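PDB 1I9Z: inositol-1,4,5-trisphosphate 5-phosphatase 1 from Schizosaccharomyces pombe, which removes the 5-phosphate from soluble and lipid inositol phosphates through its central 5-phosphatase domain and so controls cellular levels of phosphatidylinositol 4,5-bisphosphate. Local coordinates for residues Thr40-Trp46 against Val299-Tyr303; Ser126-Gly132 against Ala150-Glu156; Glu252-Pro258 against Pro293-Ser298. All blocks are in the same frame, centred on the assembly; numbering follows the deposited sequence.

Interaction 1: residues Thr40-Trp46 against Val299-Tyr303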
loop_
_atom_site.group_PDB
_atom_site.type_symbol
_atom_site.label_atom_id
_atom_site.label_comp_id
_atom_site.label_asym_id
_atom_site.label_seq_id
_atom_site.Cartn_x
_atom_site.Cartn_y
_atom_site.Cartn_z
ATOM N N THR A 40 -16.349 10.938 9.175
ATOM C CA THR A 40 -16.153 12.222 9.882
ATOM C C THR A 40 -14.912 12.851 9.298
ATOM O O THR A 40 -14.044 12.126 8.803
ATOM C CB THR A 40 -15.954 11.984 11.423
ATOM O OG1 THR A 40 -15.582 13.230 12.069
ATOM C CG2 THR A 40 -14.842 10.922 11.685
ATOM N N THR A 41 -14.802 14.188 9.340
ATOM C CA THR A 41 -13.613 14.854 8.839
ATOM C C THR A 41 -12.647 15.002 10.002
ATOM O O THR A 41 -11.577 15.547 9.836
ATOM C CB THR A 41 -13.922 16.290 8.356
ATOM O OG1 THR A 41 -14.592 16.977 9.425
ATOM C CG2 THR A 41 -14.878 16.262 7.164
ATOM N N LYS A 42 -13.006 14.523 11.172
ATOM C CA LYS A 42 -12.103 14.699 12.317
ATOM C C LYS A 42 -11.044 13.583 12.303
ATOM O O LYS A 42 -11.014 12.743 13.196
ATOM C CB LYS A 42 -12.869 14.653 13.646
ATOM C CG LYS A 42 -13.968 15.716 13.774
ATOM C CD LYS A 42 -13.371 17.038 14.108
ATOM C CE LYS A 42 -12.867 17.763 12.881
ATOM N NZ LYS A 42 -12.686 19.249 13.174
ATOM N N LEU A 43 -10.146 13.682 11.331
ATOM C CA LEU A 43 -9.060 12.699 11.130
ATOM C C LEU A 43 -7.707 13.349 11.047
ATOM O O LEU A 43 -6.737 12.759 10.547
ATOM C CB LEU A 43 -9.315 12.000 9.789
ATOM C CG LEU A 43 -10.729 11.464 9.513
ATOM C CD1 LEU A 43 -10.835 10.974 8.051
ATOM C CD2 LEU A 43 -11.025 10.278 10.470
ATOM N N GLU A 44 -7.594 14.607 11.477
ATOM C CA GLU A 44 -6.314 15.316 11.310
ATOM C C GLU A 44 -5.073 14.564 11.825
ATOM O O GLU A 44 -4.009 14.607 11.202
ATOM C CB GLU A 44 -6.396 16.696 12.026
ATOM C CG GLU A 44 -7.782 17.431 11.886
ATOM C CD GLU A 44 -9.066 16.727 12.493
ATOM O OE1 GLU A 44 -9.135 16.204 13.666
ATOM O OE2 GLU A 44 -10.071 16.745 11.730
ATOM N N ASN A 45 -5.210 13.959 12.986
ATOM C CA ASN A 45 -4.099 13.233 13.644
ATOM C C ASN A 45 -3.655 12.046 12.815
ATOM O O ASN A 45 -2.497 11.588 12.899
ATOM C CB ASN A 45 -4.538 12.772 15.048
ATOM C CG ASN A 45 -4.677 13.963 16.030
ATOM O OD1 ASN A 45 -5.314 13.855 17.116
ATOM N ND2 ASN A 45 -4.072 15.123 15.645
ATOM N N TRP A 46 -4.571 11.563 11.991
ATOM C CA TRP A 46 -4.242 10.404 11.163
ATOM C C TRP A 46 -3.609 10.741 9.800
ATOM O O TRP A 46 -2.572 10.207 9.397
ATOM C CB TRP A 46 -5.519 9.543 11.031
ATOM C CG TRP A 46 -5.390 8.335 10.074
ATOM C CD1 TRP A 46 -4.328 7.476 9.953
ATOM C CD2 TRP A 46 -6.398 7.851 9.189
ATOM N NE1 TRP A 46 -4.629 6.451 9.051
ATOM C CE2 TRP A 46 -5.898 6.657 8.571
ATOM C CE3 TRP A 46 -7.700 8.299 8.865
ATOM C CZ2 TRP A 46 -6.642 5.934 7.655
ATOM C CZ3 TRP A 46 -8.451 7.607 7.973
ATOM C CH2 TRP A 46 -7.942 6.405 7.354
ATOM N N VAL A 299 -1.922 5.879 15.064
ATOM C CA VAL A 299 -2.319 7.216 15.496
ATOM C C VAL A 299 -3.441 7.091 16.482
ATOM O O VAL A 299 -4.295 6.250 16.367
ATOM C CB VAL A 299 -2.793 8.029 14.235
ATOM C CG1 VAL A 299 -3.542 9.296 14.655
ATOM C CG2 VAL A 299 -1.540 8.335 13.362
ATOM N N PRO A 300 -3.477 7.983 17.461
ATOM C CA PRO A 300 -4.535 7.903 18.461
ATOM C C PRO A 300 -5.911 8.440 18.033
ATOM O O PRO A 300 -6.264 9.590 18.358
ATOM C CB PRO A 300 -3.945 8.683 19.674
ATOM C CG PRO A 300 -2.542 9.089 19.259
ATOM C CD PRO A 300 -2.521 9.064 17.748
ATOM N N LEU A 301 -6.663 7.661 17.252
ATOM C CA LEU A 301 -8.083 7.976 16.943
ATOM C C LEU A 301 -8.851 6.867 17.655
ATOM O O LEU A 301 -8.419 5.700 17.637
ATOM C CB LEU A 301 -8.439 7.939 15.467
ATOM C CG LEU A 301 -7.947 9.104 14.607
ATOM C CD1 LEU A 301 -8.670 9.034 13.257
ATOM C CD2 LEU A 301 -8.288 10.471 15.334
ATOM N N TYR A 302 -10.008 7.197 18.227
ATOM C CA TYR A 302 -10.716 6.277 19.110
ATOM C C TYR A 302 -12.118 5.857 18.671
ATOM O O TYR A 302 -12.899 5.317 19.492
ATOM C CB TYR A 302 -10.803 7.002 20.502
ATOM C CG TYR A 302 -9.449 7.230 21.172
ATOM C CD1 TYR A 302 -8.644 8.351 20.857
ATOM C CD2 TYR A 302 -9.000 6.328 22.123
ATOM C CE1 TYR A 302 -7.373 8.563 21.515
ATOM C CE2 TYR A 302 -7.768 6.484 22.775
ATOM C CZ TYR A 302 -6.964 7.619 22.454
ATOM O OH TYR A 302 -5.771 7.809 23.093
ATOM N N TYR A 303 -12.429 6.070 17.383
ATOM C CA TYR A 303 -13.765 5.769 16.902
ATOM C C TYR A 303 -14.046 4.307 16.740
ATOM O O TYR A 303 -15.204 3.912 16.656
ATOM C CB TYR A 303 -14.006 6.414 15.529
ATOM C CG TYR A 303 -13.605 7.854 15.488
ATOM C CD1 TYR A 303 -12.847 8.357 14.442
ATOM C CD2 TYR A 303 -14.014 8.742 16.509
ATOM C CE1 TYR A 303 -12.460 9.737 14.401
ATOM C CE2 TYR A 303 -13.675 10.090 16.449
ATOM C CZ TYR A 303 -12.899 10.582 15.406
ATOM O OH TYR A 303 -12.543 11.940 15.334
#

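Interaction 2: residues Ser126-Gly132 against Ala150-Glu156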
loop_
_atom_site.group_PDB
_atom_site.type_symbol
_atom_site.label_atom_id
_atom_site.label_comp_id
_atom_site.label_asym_id
_atom_site.label_seq_id
_atom_site.Cartn_x
_atom_site.Cartn_y
_atom_site.Cartn_z
ATOM N N SER A 126 0.669 13.471 -15.274
ATOM C CA SER A 126 1.669 12.403 -15.252
ATOM C C SER A 126 1.048 11.043 -15.043
ATOM O O SER A 126 1.680 10.044 -15.326
ATOM C CB SER A 126 2.669 12.604 -14.082
ATOM O OG SER A 126 3.493 13.746 -14.228
ATOM N N ILE A 127 -0.211 11.004 -14.615
ATOM C CA ILE A 127 -0.843 9.711 -14.255
ATOM C C ILE A 127 -1.656 9.115 -15.369
ATOM O O ILE A 127 -2.553 9.788 -15.901
ATOM C CB ILE A 127 -1.680 9.915 -12.970
ATOM C CG1 ILE A 127 -0.690 10.165 -11.801
ATOM C CG2 ILE A 127 -2.545 8.640 -12.696
ATOM C CD1 ILE A 127 -1.330 10.605 -10.453
ATOM N N LYS A 128 -1.332 7.879 -15.756
ATOM C CA LYS A 128 -2.002 7.256 -16.873
ATOM C C LYS A 128 -2.285 5.773 -16.611
ATOM O O LYS A 128 -1.697 5.184 -15.686
ATOM C CB LYS A 128 -1.102 7.376 -18.123
ATOM C CG LYS A 128 -0.799 8.855 -18.542
ATOM C CD LYS A 128 -1.972 9.454 -19.341
ATOM C CE LYS A 128 -1.833 11.005 -19.543
ATOM N NZ LYS A 128 -2.244 11.721 -18.243
ATOM N N ASN A 129 -3.174 5.194 -17.433
ATOM C CA ASN A 129 -3.496 3.765 -17.347
ATOM C C ASN A 129 -3.965 3.314 -15.943
ATOM O O ASN A 129 -3.555 2.231 -15.419
ATOM C CB ASN A 129 -2.272 2.946 -17.775
ATOM C CG ASN A 129 -1.679 3.453 -19.105
ATOM O OD1 ASN A 129 -2.426 3.638 -20.058
ATOM N ND2 ASN A 129 -0.347 3.695 -19.154
ATOM N N VAL A 130 -4.847 4.115 -15.346
ATOM C CA VAL A 130 -5.382 3.768 -14.060
ATOM C C VAL A 130 -6.360 2.597 -14.231
ATOM O O VAL A 130 -7.303 2.671 -15.054
ATOM C CB VAL A 130 -6.155 4.946 -13.439
ATOM C CG1 VAL A 130 -6.693 4.537 -12.114
ATOM C CG2 VAL A 130 -5.272 6.220 -13.315
ATOM N N GLU A 131 -6.158 1.519 -13.446
ATOM C CA GLU A 131 -7.016 0.357 -13.497
ATOM C C GLU A 131 -7.353 -0.098 -12.110
ATOM O O GLU A 131 -6.569 0.143 -11.168
ATOM C CB GLU A 131 -6.350 -0.798 -14.263
ATOM C CG GLU A 131 -6.005 -0.345 -15.713
ATOM C CD GLU A 131 -5.188 -1.368 -16.520
ATOM O OE1 GLU A 131 -4.862 -2.430 -16.003
ATOM O OE2 GLU A 131 -4.843 -1.074 -17.674
ATOM N N GLY A 132 -8.515 -0.721 -11.949
ATOM C CA GLY A 132 -8.839 -1.208 -10.618
ATOM C C GLY A 132 -9.475 -2.569 -10.675
ATOM O O GLY A 132 -10.039 -2.956 -11.728
ATOM N N ALA A 150 -7.822 -3.302 -5.264
ATOM C CA ALA A 150 -6.579 -2.802 -5.812
ATOM C C ALA A 150 -6.737 -1.767 -6.961
ATOM O O ALA A 150 -7.685 -1.846 -7.784
ATOM C CB ALA A 150 -5.698 -4.035 -6.307
ATOM N N ILE A 151 -5.865 -0.763 -6.937
ATOM C CA ILE A 151 -5.803 0.232 -8.003
ATOM C C ILE A 151 -4.309 0.407 -8.386
ATOM O O ILE A 151 -3.446 0.530 -7.510
ATOM C CB ILE A 151 -6.389 1.570 -7.514
ATOM C CG1 ILE A 151 -7.915 1.363 -7.253
ATOM C CG2 ILE A 151 -6.137 2.637 -8.598
ATOM C CD1 ILE A 151 -8.551 2.531 -6.330
ATOM N N ARG A 152 -4.027 0.419 -9.688
ATOM C CA ARG A 152 -2.676 0.596 -10.188
ATOM C C ARG A 152 -2.704 1.731 -11.218
ATOM O O ARG A 152 -3.774 2.152 -11.706
ATOM C CB ARG A 152 -2.156 -0.711 -10.810
ATOM C CG ARG A 152 -2.910 -1.216 -12.145
ATOM C CD ARG A 152 -2.496 -0.459 -13.437
ATOM N NE ARG A 152 -1.050 -0.591 -13.675
ATOM C CZ ARG A 152 -0.301 0.209 -14.445
ATOM N NH1 ARG A 152 1.018 -0.020 -14.518
ATOM N NH2 ARG A 152 -0.850 1.202 -15.166
ATOM N N PHE A 153 -1.523 2.271 -11.502
ATOM C CA PHE A 153 -1.438 3.349 -12.468
ATOM C C PHE A 153 0.042 3.587 -12.804
ATOM O O PHE A 153 0.966 3.121 -12.085
ATOM C CB PHE A 153 -2.104 4.651 -11.924
ATOM C CG PHE A 153 -1.516 5.195 -10.634
ATOM C CD1 PHE A 153 -0.431 6.057 -10.661
ATOM C CD2 PHE A 153 -2.047 4.825 -9.387
ATOM C CE1 PHE A 153 0.137 6.557 -9.471
ATOM C CE2 PHE A 153 -1.506 5.308 -8.181
ATOM C CZ PHE A 153 -0.416 6.174 -8.206
ATOM N N ASP A 154 0.275 4.307 -13.891
ATOM C CA ASP A 154 1.662 4.631 -14.212
ATOM C C ASP A 154 1.785 6.094 -13.862
ATOM O O ASP A 154 0.830 6.867 -14.068
ATOM C CB ASP A 154 1.934 4.412 -15.704
ATOM C CG ASP A 154 1.871 3.002 -16.059
ATOM O OD1 ASP A 154 2.607 2.234 -15.422
ATOM O OD2 ASP A 154 1.093 2.605 -16.941
ATOM N N TYR A 155 2.926 6.458 -13.275
ATOM C CA TYR A 155 3.252 7.852 -12.968
ATOM C C TYR A 155 4.468 8.053 -13.911
ATOM O O TYR A 155 5.586 7.542 -13.688
ATOM C CB TYR A 155 3.575 8.069 -11.499
ATOM C CG TYR A 155 3.689 9.540 -11.161
ATOM C CD1 TYR A 155 2.773 10.144 -10.295
ATOM C CD2 TYR A 155 4.715 10.332 -11.698
ATOM C CE1 TYR A 155 2.863 11.466 -9.965
ATOM C CE2 TYR A 155 4.819 11.700 -11.371
ATOM C CZ TYR A 155 3.885 12.250 -10.510
ATOM O OH TYR A 155 3.920 13.572 -10.183
ATOM N N GLU A 156 4.205 8.809 -14.979
ATOM C CA GLU A 156 5.175 8.934 -16.066
ATOM C C GLU A 156 5.448 7.483 -16.493
ATOM O O GLU A 156 4.495 6.745 -16.743
ATOM C CB GLU A 156 6.438 9.677 -15.619
ATOM C CG GLU A 156 6.210 11.151 -15.299
ATOM C CD GLU A 156 5.668 12.043 -16.456
ATOM O OE1 GLU A 156 5.615 11.650 -17.631
ATOM O OE2 GLU A 156 5.270 13.173 -16.147
HETATM O O HOH W 1 2.107 7.810 -17.123
#

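Interaction 3: residues Glu252-Pro258 against Pro293-Ser298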
loop_
_atom_site.group_PDB
_atom_site.type_symbol
_atom_site.label_atom_id
_atom_site.label_comp_id
_atom_site.label_asym_id
_atom_site.label_seq_id
_atom_site.Cartn_x
_atom_site.Cartn_y
_atom_site.Cartn_z
ATOM N N GLU A 252 8.678 -4.840 5.635
ATOM C CA GLU A 252 7.903 -4.066 6.593
ATOM C C GLU A 252 8.924 -3.309 7.408
ATOM O O GLU A 252 9.997 -3.886 7.726
ATOM C CB GLU A 252 7.086 -4.971 7.523
ATOM C CG GLU A 252 6.165 -4.175 8.453
ATOM C CD GLU A 252 5.358 -5.050 9.372
ATOM O OE1 GLU A 252 5.866 -6.113 9.837
ATOM O OE2 GLU A 252 4.217 -4.664 9.699
ATOM N N LEU A 253 8.664 -2.029 7.690
ATOM C CA LEU A 253 9.564 -1.295 8.560
ATOM C C LEU A 253 9.360 -1.893 9.942
ATOM O O LEU A 253 8.346 -2.513 10.228
ATOM C CB LEU A 253 9.173 0.195 8.642
ATOM C CG LEU A 253 10.126 1.207 8.024
ATOM C CD1 LEU A 253 10.855 0.595 6.905
ATOM C CD2 LEU A 253 9.431 2.535 7.716
ATOM N N PRO A 254 10.366 -1.725 10.827
ATOM C CA PRO A 254 10.292 -2.221 12.199
ATOM C C PRO A 254 9.077 -1.527 12.852
ATOM O O PRO A 254 8.849 -0.326 12.618
ATOM C CB PRO A 254 11.579 -1.682 12.859
ATOM C CG PRO A 254 12.585 -1.668 11.713
ATOM C CD PRO A 254 11.707 -1.151 10.512
ATOM N N ILE A 255 8.327 -2.276 13.661
ATOM C CA ILE A 255 7.154 -1.739 14.351
ATOM C C ILE A 255 7.572 -1.201 15.700
ATOM O O ILE A 255 8.155 -1.950 16.526
ATOM C CB ILE A 255 6.078 -2.846 14.520
ATOM C CG1 ILE A 255 5.542 -3.219 13.127
ATOM C CG2 ILE A 255 4.966 -2.421 15.488
ATOM C CD1 ILE A 255 4.688 -4.472 13.180
ATOM N N THR A 256 7.335 0.091 15.895
ATOM C CA THR A 256 7.651 0.748 17.154
ATOM C C THR A 256 6.396 1.225 17.874
ATOM O O THR A 256 6.488 1.909 18.913
ATOM C CB THR A 256 8.604 1.933 16.944
ATOM O OG1 THR A 256 7.960 2.925 16.116
ATOM C CG2 THR A 256 9.913 1.446 16.229
ATOM N N PHE A 257 5.232 0.875 17.327
ATOM C CA PHE A 257 3.960 1.254 17.950
ATOM C C PHE A 257 3.286 0.054 18.568
ATOM O O PHE A 257 3.504 -1.073 18.139
ATOM C CB PHE A 257 3.039 1.932 16.897
ATOM C CG PHE A 257 2.863 1.142 15.649
ATOM C CD1 PHE A 257 1.787 0.241 15.507
ATOM C CD2 PHE A 257 3.759 1.310 14.584
ATOM C CE1 PHE A 257 1.613 -0.483 14.271
ATOM C CE2 PHE A 257 3.609 0.597 13.366
ATOM C CZ PHE A 257 2.527 -0.295 13.210
ATOM N N PRO A 258 2.424 0.267 19.578
ATOM C CA PRO A 258 1.737 -0.839 20.232
ATOM C C PRO A 258 0.681 -1.501 19.338
ATOM O O PRO A 258 0.260 -0.885 18.338
ATOM C CB PRO A 258 1.076 -0.182 21.446
ATOM C CG PRO A 258 1.660 1.268 21.535
ATOM C CD PRO A 258 2.070 1.592 20.165
ATOM N N PRO A 293 11.254 4.021 2.302
ATOM C CA PRO A 293 10.329 4.174 3.428
ATOM C C PRO A 293 10.777 5.155 4.464
ATOM O O PRO A 293 11.986 5.273 4.779
ATOM C CB PRO A 293 10.235 2.751 3.990
ATOM C CG PRO A 293 11.678 2.261 3.767
ATOM C CD PRO A 293 11.964 2.720 2.370
ATOM N N HIS A 294 9.826 5.903 5.002
ATOM C CA HIS A 294 10.165 6.841 6.014
ATOM C C HIS A 294 9.502 6.516 7.331
ATOM O O HIS A 294 10.141 5.929 8.215
ATOM C CB HIS A 294 9.868 8.266 5.535
ATOM C CG HIS A 294 10.900 8.768 4.567
ATOM N ND1 HIS A 294 10.819 8.562 3.204
ATOM C CD2 HIS A 294 12.086 9.390 4.776
ATOM C CE1 HIS A 294 11.906 9.035 2.616
ATOM N NE2 HIS A 294 12.692 9.543 3.548
ATOM N N SER A 295 8.229 6.830 7.468
ATOM C CA SER A 295 7.510 6.610 8.730
ATOM C C SER A 295 6.572 5.413 8.676
ATOM O O SER A 295 6.128 4.989 7.592
ATOM C CB SER A 295 6.671 7.849 9.087
ATOM O OG SER A 295 7.498 8.977 9.196
ATOM N N TYR A 296 6.276 4.864 9.849
ATOM C CA TYR A 296 5.311 3.747 9.943
ATOM C C TYR A 296 4.783 3.852 11.344
ATOM O O TYR A 296 5.475 3.459 12.315
ATOM C CB TYR A 296 6.029 2.393 9.748
ATOM C CG TYR A 296 5.164 1.134 9.779
ATOM C CD1 TYR A 296 5.704 -0.077 10.155
ATOM C CD2 TYR A 296 3.819 1.141 9.305
ATOM C CE1 TYR A 296 4.978 -1.278 10.023
ATOM C CE2 TYR A 296 3.074 -0.045 9.214
ATOM C CZ TYR A 296 3.662 -1.261 9.549
ATOM O OH TYR A 296 2.965 -2.461 9.331
ATOM N N GLN A 297 3.548 4.308 11.499
ATOM C CA GLN A 297 3.033 4.513 12.866
ATOM C C GLN A 297 1.529 4.282 12.977
ATOM O O GLN A 297 0.813 4.319 11.952
ATOM C CB GLN A 297 3.208 6.003 13.252
ATOM C CG GLN A 297 4.604 6.446 13.733
ATOM C CD GLN A 297 5.165 5.534 14.834
ATOM O OE1 GLN A 297 4.455 5.116 15.797
ATOM N NE2 GLN A 297 6.441 5.189 14.689
ATOM N N SER A 298 1.073 4.122 14.223
ATOM C CA SER A 298 -0.349 4.080 14.543
ATOM C C SER A 298 -0.646 5.502 15.092
ATOM O O SER A 298 0.258 6.248 15.472
ATOM C CB SER A 298 -0.711 3.000 15.550
ATOM O OG SER A 298 -0.223 3.271 16.848
HETATM O O HOH W 2 7.162 1.732 13.541
HETATM O O HOH W 3 -1.214 1.382 18.407
#

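Interaction 1: residues Thr40-Trp46 against Val299-Tyr303
Y303 and K42 form the hydrogen bond between the two segments. The phenol of Y303 gives its proton to the backbone O of K42, with Y303 OH 2.7 Å from K42 O. The donor lies in the carbonyl plane, on a lone pair, and the C=O...donor angle is 139°. K42 O also sits in the plane of the Y303 ring, at its edge. The same OH approaches the side chain of K42, with Y303 OH 3.2 Å from K42 CB. From there the K42 chain bends away toward E44. K42 is the centre of an inverse gamma turn. An ST turn precedes it, in which T40 OG1 accepts from K42 N.

The rest is apolar. T40 CG2 comes within 3.8 Å of Y303 CE1. The CD1 branch of L301 touches two side chains: L301 CD1 is 3.9 Å from L43 CD2 and equally far from W46 CB. L43 and L301 cross at about a right angle. V299 packs on the start of helix 44-47. With CG1 anti to the backbone N (chi1 166°), V299 sets this methyl against N45, V299 CG1 being 3.1 Å from N45 O and close to N45 CB. CG2 of V299 lies at the edge of the W46 indole, near its plane. NE1 of W46 bonds to I309 O, and the indole meets the Y32 ring edge-to-face.

L43 is the N-cap residue of helix 44-47. The contact ties the loop and short helix after strand 20-33 to the loop between strands 292-298 and 309-320. It joins two connecting regions of the DNase I-like phosphatase fold, with the Y303 side chain about 12 Å from the bound calcium ion.

Interaction 2: residues Ser126-Gly132 against Ala150-Glu156
S126 meets E156 at one end of an antiparallel beta hairpin made by strands 127-136 and 147-155. Its hydroxyl donates to the E156 carboxylate, with S126 OG 2.7 Å from E156 OE2, from above the carboxylate plane. S126 CB lies over one face of the Y155 ring, a CH-pi contact 3.8 Å from the centroid. S126 O accepts from E156 N, and a water lies within bonding distance of S126 O and E156 O. I127 and Y155 form a non-hydrogen-bonded pair. The two branches of I127 part here: CG1 goes to Y155, while I127 CG2 is 3.9 Å from F153 CD1. Next, K128 and D154 exchange two backbone bonds.

The register then slips by one residue: a beta bulge. N129, with positive phi (55°), sits in the bulge. Its amide ND2 reaches the anti lone pair of D154 OD2 at 2.9 Å. V130 runs beside F153, and V130 CG2 is 3.8 Å from F153 CB. E131 and R152 restore the hydrogen-bonded pattern. Their side chains lie side by side, but E131 OE1 turns to R194 in a salt bridge. G132 pairs with I151. I127, I151 and F153 pack on strand 113-120 of the other sheet.

R152 closes the bulge. Its chain is bent at chi2 and chi3, which turns the edge of the guanidinium toward N129 O and the D154 carboxylate. NH1 and NH2 grip D154 end-on in a salt bridge, one oxygen each, and D154 OD2 is shared with N129 ND2. R152 NE bonds to H199 NE2. R152 NH2 also donates to the bulge carbonyl, 2.9 Å from N129 O, which lies within 1° of the guanidinium plane.

Interaction 3: residues Glu252-Pro258 against Pro293-Ser298
The irregular 252-258 segment runs beside strand 293-298 without a backbone-to-backbone hydrogen bond between them; the nearest CA atoms are those of F257 and Q297, 6.1 Å apart. One water links the two segments. It donates to P254 O and to Y296 O and accepts from T256 N. A second water links P258 O with S298 OG.

Y296 is the centre of the contact. With CG anti to the backbone N (chi1 -178°), its ring is sent toward the 252-258 segment. The phenol donates to E252, with Y296 OH 2.6 Å from E252 OE2, on the anti lone pair. OE2 lies in the plane of the ring, at its edge. E252 OE2 also forms a salt bridge with R284. E252 and I285 N both bond the phenol oxygen, which fixes the position of the ring.

F257 comes edge-on to the face of Y296 in a T-shaped pair. The centroids are 5.1 Å apart and the planes are at 87°. CE2 of F257 sits over the centre of the tyrosine ring. Backbone atoms S298 N and Q297 C lie over one face of the F257 ring, toward the rim, and I255 CG2 over the centre of the other. S298 N is buried here without a polar partner.

L253 covers the start of the strand, with L253 CD1 3.6 Å from P293 CG. I255 comes obliquely to the tyrosine ring, with I255 CG1 3.7 Å from Y296 CE1. The Q297 chain bends at chi2, and Q297 NE2 donates to T256 OG1 at 3.1 Å, with OG1 near the amide plane of Q297.

Strand 292-298 is the outermost of its sheet. The 252-258 segment covers this edge strand of the DNase I-like fold, a few residues before Y261 and K262 of the inositol bisphosphate pocket.

In the fold
All three contacts lie in the DNase I-like phosphatase domain. Interactions 1 and 3 adjoin in the sequence, because 293-298 runs into 299-303, and each includes a hydrogen bond from a tyrosine phenol: one goes to a backbone carbonyl, the other to a carboxylate. Interaction 2 is about 26 to 28 Å from both, between centres, and is the only strand pair. Its bonds are mostly backbone ones, with a salt bridge at the bulge. Interactions 1 and 2 are both partly buried. Interaction 1 is mainly apolar; some apolar side chains of interaction 2 pack on the other sheet. Interaction 3 is a surface contact with bridging waters. Interactions 2 and 3 lie on opposite sides of the chain's centre.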